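Local coordinates for protein 7beta-hydroxysteroid dehydrogenase (Collinsella aerofaciens, PDB 5FYD) that catalyses the NADPH-dependent reduction of the 7-oxo group of 7-oxolithocholate to yield ursodeoxycholate, probably contributing to its formation in the human colon, at residues A137-S149 with Y156-E168. Numbering follows the deposited sequence.
Sequences AVINVSSMTGISS and YGAGKAFILKMTE
Lys160 runs alongside the end of strand 137-143, from Ser142 and Ser143, which CB and CG meet, to Val141 at its tip. Its CB lies 3.6 Å from Ser142 OG, its CG packs on Ser143 CB at 3.7 Å, and CD and CE pass over Val141 O and Ser142 CA. The chain bends at chi2 (-51°) and again at chi3, which turns it back along the strand and brings NZ to Val141 O, a 2.9 Å hydrogen bond made from above the carbonyl plane. At the other end of the residue, Lys160 O takes a hydrogen bond from Ser142 OG (2.8 Å) as well as the helical one from Leu164 N, the two donors on opposite faces of its plane. With an alanine in place of Lys160, Val141 O would probably lose this donor and a gap open beside Ser143 CB. The Tyr156 ring crosses Thr145 at about a right angle: Thr145 OG1 lies 3.4 Å from Tyr156 CD1, over one face and toward the rim, and Thr145 CG2 makes a CH-pi contact over the ring. Thr145 OG1 also shares a hydrogen bond with Ser143 OG. Close backbone packing follows, with Gly146 CA 3.4 Å from Gly157 O. Nearer the start of the strand segment, Asn140 ND2 gives a nearly straight bond (167°), in its amide plane, to Thr167 OG1, itself a donor to Ile163 O. Ser143, Tyr156 and Lys160 are consistent with the Ser-Tyr-Lys catalytic set of short-chain dehydrogenases, in which the lysine probably lowers the tyrosine pKa. In the Rossmann-type fold the strand lies between parallel strands 85-90 and 179-186, while helix segment 156-168 crosses strand 137-143 at -136°, its Thr167 touching Phe123 of helix 105-132, and Pro199 of the second subunit packs on Ser143, Thr145 and Tyr156.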
# COMPACT_ATOMS: atom_id res chain seq x y z
N ALA A 137 16.54 13.81 23.73
CA ALA A 137 16.91 13.30 22.42
C ALA A 137 15.77 13.38 21.45
O ALA A 137 14.61 13.20 21.82
CB ALA A 137 17.39 11.88 22.55
N VAL A 138 16.10 13.65 20.19
CA VAL A 138 15.13 13.65 19.12
C VAL A 138 15.70 12.82 17.98
O VAL A 138 16.85 13.04 17.57
CB VAL A 138 14.85 15.06 18.58
CG1 VAL A 138 13.84 15.00 17.41
CG2 VAL A 138 14.34 15.96 19.69
N ILE A 139 14.91 11.89 17.46
CA ILE A 139 15.23 11.23 16.18
C ILE A 139 14.05 11.42 15.28
O ILE A 139 12.99 10.88 15.55
CB ILE A 139 15.52 9.71 16.34
CG1 ILE A 139 16.72 9.49 17.26
CG2 ILE A 139 15.72 9.05 14.97
CD1 ILE A 139 16.94 8.03 17.63
N ASN A 140 14.21 12.20 14.23
CA ASN A 140 13.15 12.38 13.27
C ASN A 140 13.40 11.53 12.05
O ASN A 140 14.54 11.23 11.70
CB ASN A 140 12.99 13.84 12.88
CG ASN A 140 12.54 14.70 14.02
OD1 ASN A 140 11.74 14.28 14.85
ND2 ASN A 140 13.06 15.92 14.08
N VAL A 141 12.32 11.12 11.40
CA VAL A 141 12.37 10.20 10.27
C VAL A 141 12.15 10.93 8.96
O VAL A 141 11.13 11.61 8.78
CB VAL A 141 11.34 9.09 10.48
CG1 VAL A 141 11.35 8.11 9.30
CG2 VAL A 141 11.62 8.38 11.79
N SER A 142 13.12 10.83 8.06
CA SER A 142 12.96 11.28 6.69
C SER A 142 12.91 10.10 5.71
O SER A 142 12.84 8.92 6.10
CB SER A 142 14.05 12.29 6.34
OG SER A 142 13.77 12.95 5.12
N SER A 143 12.95 10.43 4.42
CA SER A 143 12.82 9.46 3.35
C SER A 143 13.79 9.81 2.26
O SER A 143 14.08 11.00 2.03
CB SER A 143 11.42 9.52 2.80
OG SER A 143 11.29 8.65 1.69
N MET A 144 14.29 8.78 1.58
CA MET A 144 15.12 8.97 0.41
C MET A 144 14.47 9.84 -0.68
O MET A 144 15.19 10.50 -1.41
CB MET A 144 15.58 7.60 -0.15
CG MET A 144 16.74 7.06 0.67
SD MET A 144 17.11 5.36 0.28
CE MET A 144 17.80 5.57 -1.36
N THR A 145 13.13 9.92 -0.71
CA THR A 145 12.42 10.84 -1.59
C THR A 145 12.79 12.30 -1.30
O THR A 145 12.72 13.14 -2.21
CB THR A 145 10.89 10.68 -1.53
OG1 THR A 145 10.44 10.94 -0.20
CG2 THR A 145 10.45 9.30 -1.96
N GLY A 146 13.16 12.59 -0.06
CA GLY A 146 13.67 13.91 0.30
C GLY A 146 15.01 14.28 -0.33
O GLY A 146 15.38 15.46 -0.36
N ILE A 147 15.74 13.28 -0.81
CA ILE A 147 16.98 13.45 -1.53
C ILE A 147 16.78 13.38 -3.04
O ILE A 147 17.33 14.21 -3.77
CB ILE A 147 18.00 12.37 -1.08
CG1 ILE A 147 18.22 12.45 0.43
CG2 ILE A 147 19.30 12.50 -1.87
CD1 ILE A 147 19.01 11.31 1.01
N SER A 148 16.01 12.40 -3.50
CA SER A 148 15.81 12.16 -4.93
C SER A 148 14.76 13.07 -5.58
O SER A 148 14.77 13.24 -6.80
CB SER A 148 15.37 10.71 -5.13
OG SER A 148 14.07 10.49 -4.61
N SER A 149 13.87 13.62 -4.75
CA SER A 149 12.57 14.15 -5.19
C SER A 149 11.61 13.01 -5.56
O SER A 149 12.01 11.89 -5.76
CB SER A 149 12.67 15.18 -6.34
OG SER A 149 12.65 14.55 -7.61
N TYR A 156 5.60 14.40 -1.00
CA TYR A 156 6.31 13.34 -0.23
C TYR A 156 7.75 13.80 -0.01
O TYR A 156 8.18 14.04 1.13
CB TYR A 156 6.29 12.00 -0.99
CG TYR A 156 6.72 10.70 -0.25
CD1 TYR A 156 7.28 10.70 1.02
CD2 TYR A 156 6.50 9.45 -0.86
CE1 TYR A 156 7.62 9.53 1.67
CE2 TYR A 156 6.87 8.26 -0.23
CZ TYR A 156 7.42 8.30 1.03
OH TYR A 156 7.76 7.11 1.66
N GLY A 157 8.46 13.97 -1.11
CA GLY A 157 9.84 14.36 -1.06
C GLY A 157 10.01 15.77 -0.50
O GLY A 157 10.96 16.02 0.24
N ALA A 158 9.10 16.68 -0.84
CA ALA A 158 9.26 18.07 -0.40
C ALA A 158 9.16 18.15 1.12
O ALA A 158 9.98 18.80 1.78
CB ALA A 158 8.22 18.97 -1.06
N GLY A 159 8.12 17.53 1.68
CA GLY A 159 7.92 17.48 3.11
C GLY A 159 9.03 16.74 3.83
O GLY A 159 9.53 17.19 4.87
N LYS A 160 9.44 15.59 3.28
CA LYS A 160 10.52 14.84 3.89
C LYS A 160 11.84 15.60 3.81
O LYS A 160 12.66 15.53 4.73
CB LYS A 160 10.64 13.43 3.31
CG LYS A 160 9.52 12.50 3.73
CD LYS A 160 9.35 12.51 5.25
CE LYS A 160 8.96 11.20 5.86
NZ LYS A 160 8.69 11.43 7.30
N ALA A 161 12.05 16.39 2.75
CA ALA A 161 13.24 17.24 2.68
C ALA A 161 13.21 18.35 3.73
O ALA A 161 14.26 18.75 4.29
CB ALA A 161 13.40 17.83 1.30
N PHE A 162 12.03 18.90 3.98
CA PHE A 162 11.88 19.90 5.05
C PHE A 162 12.31 19.29 6.39
O PHE A 162 13.12 19.86 7.15
CB PHE A 162 10.43 20.38 5.12
CG PHE A 162 10.23 21.51 6.08
CD1 PHE A 162 10.02 21.28 7.42
CD2 PHE A 162 10.27 22.82 5.62
CE1 PHE A 162 9.84 22.32 8.30
CE2 PHE A 162 10.09 23.87 6.48
CZ PHE A 162 9.86 23.62 7.82
N ILE A 163 11.79 18.09 6.68
CA ILE A 163 12.13 17.39 7.93
C ILE A 163 13.64 17.11 7.97
O ILE A 163 14.28 17.33 9.00
CB ILE A 163 11.34 16.08 8.07
CG1 ILE A 163 9.85 16.39 8.27
CG2 ILE A 163 11.90 15.22 9.20
CD1 ILE A 163 8.92 15.21 8.19
N LEU A 164 14.19 16.65 6.85
CA LEU A 164 15.62 16.33 6.78
C LEU A 164 16.46 17.58 7.10
O LEU A 164 17.28 17.58 8.03
CB LEU A 164 15.97 15.82 5.39
CG LEU A 164 17.44 15.54 5.09
CD1 LEU A 164 18.09 14.50 6.00
CD2 LEU A 164 17.53 15.13 3.64
N LYS A 165 16.26 18.62 6.33
CA LYS A 165 17.11 19.80 6.47
C LYS A 165 16.90 20.54 7.80
O LYS A 165 17.87 21.07 8.38
CB LYS A 165 16.96 20.74 5.28
CG LYS A 165 17.40 20.14 3.94
CD LYS A 165 18.88 19.80 3.87
CE LYS A 165 19.14 18.62 2.96
NZ LYS A 165 20.51 18.15 3.12
N MET A 166 15.66 20.59 8.30
CA MET A 166 15.41 21.19 9.60
C MET A 166 16.14 20.41 10.68
O MET A 166 16.75 20.98 11.57
CB MET A 166 13.91 21.25 9.93
CG MET A 166 13.62 22.08 11.19
SD MET A 166 13.90 23.83 10.81
CE MET A 166 14.11 24.54 12.43
N THR A 167 16.05 19.07 10.62
CA THR A 167 16.64 18.24 11.67
C THR A 167 18.16 18.25 11.58
O THR A 167 18.84 18.27 12.61
CB THR A 167 16.08 16.81 11.65
OG1 THR A 167 14.65 16.88 11.72
CG2 THR A 167 16.58 16.01 12.85
N GLU A 168 18.71 18.29 10.36
CA GLU A 168 20.16 18.40 10.18
C GLU A 168 20.67 19.66 10.85
O GLU A 168 21.67 19.63 11.56
CB GLU A 168 20.55 18.38 8.71
CG GLU A 168 20.39 17.02 8.04
CD GLU A 168 20.81 17.00 6.58
OE1 GLU A 168 20.66 18.01 5.87
OE2 GLU A 168 21.30 15.95 6.11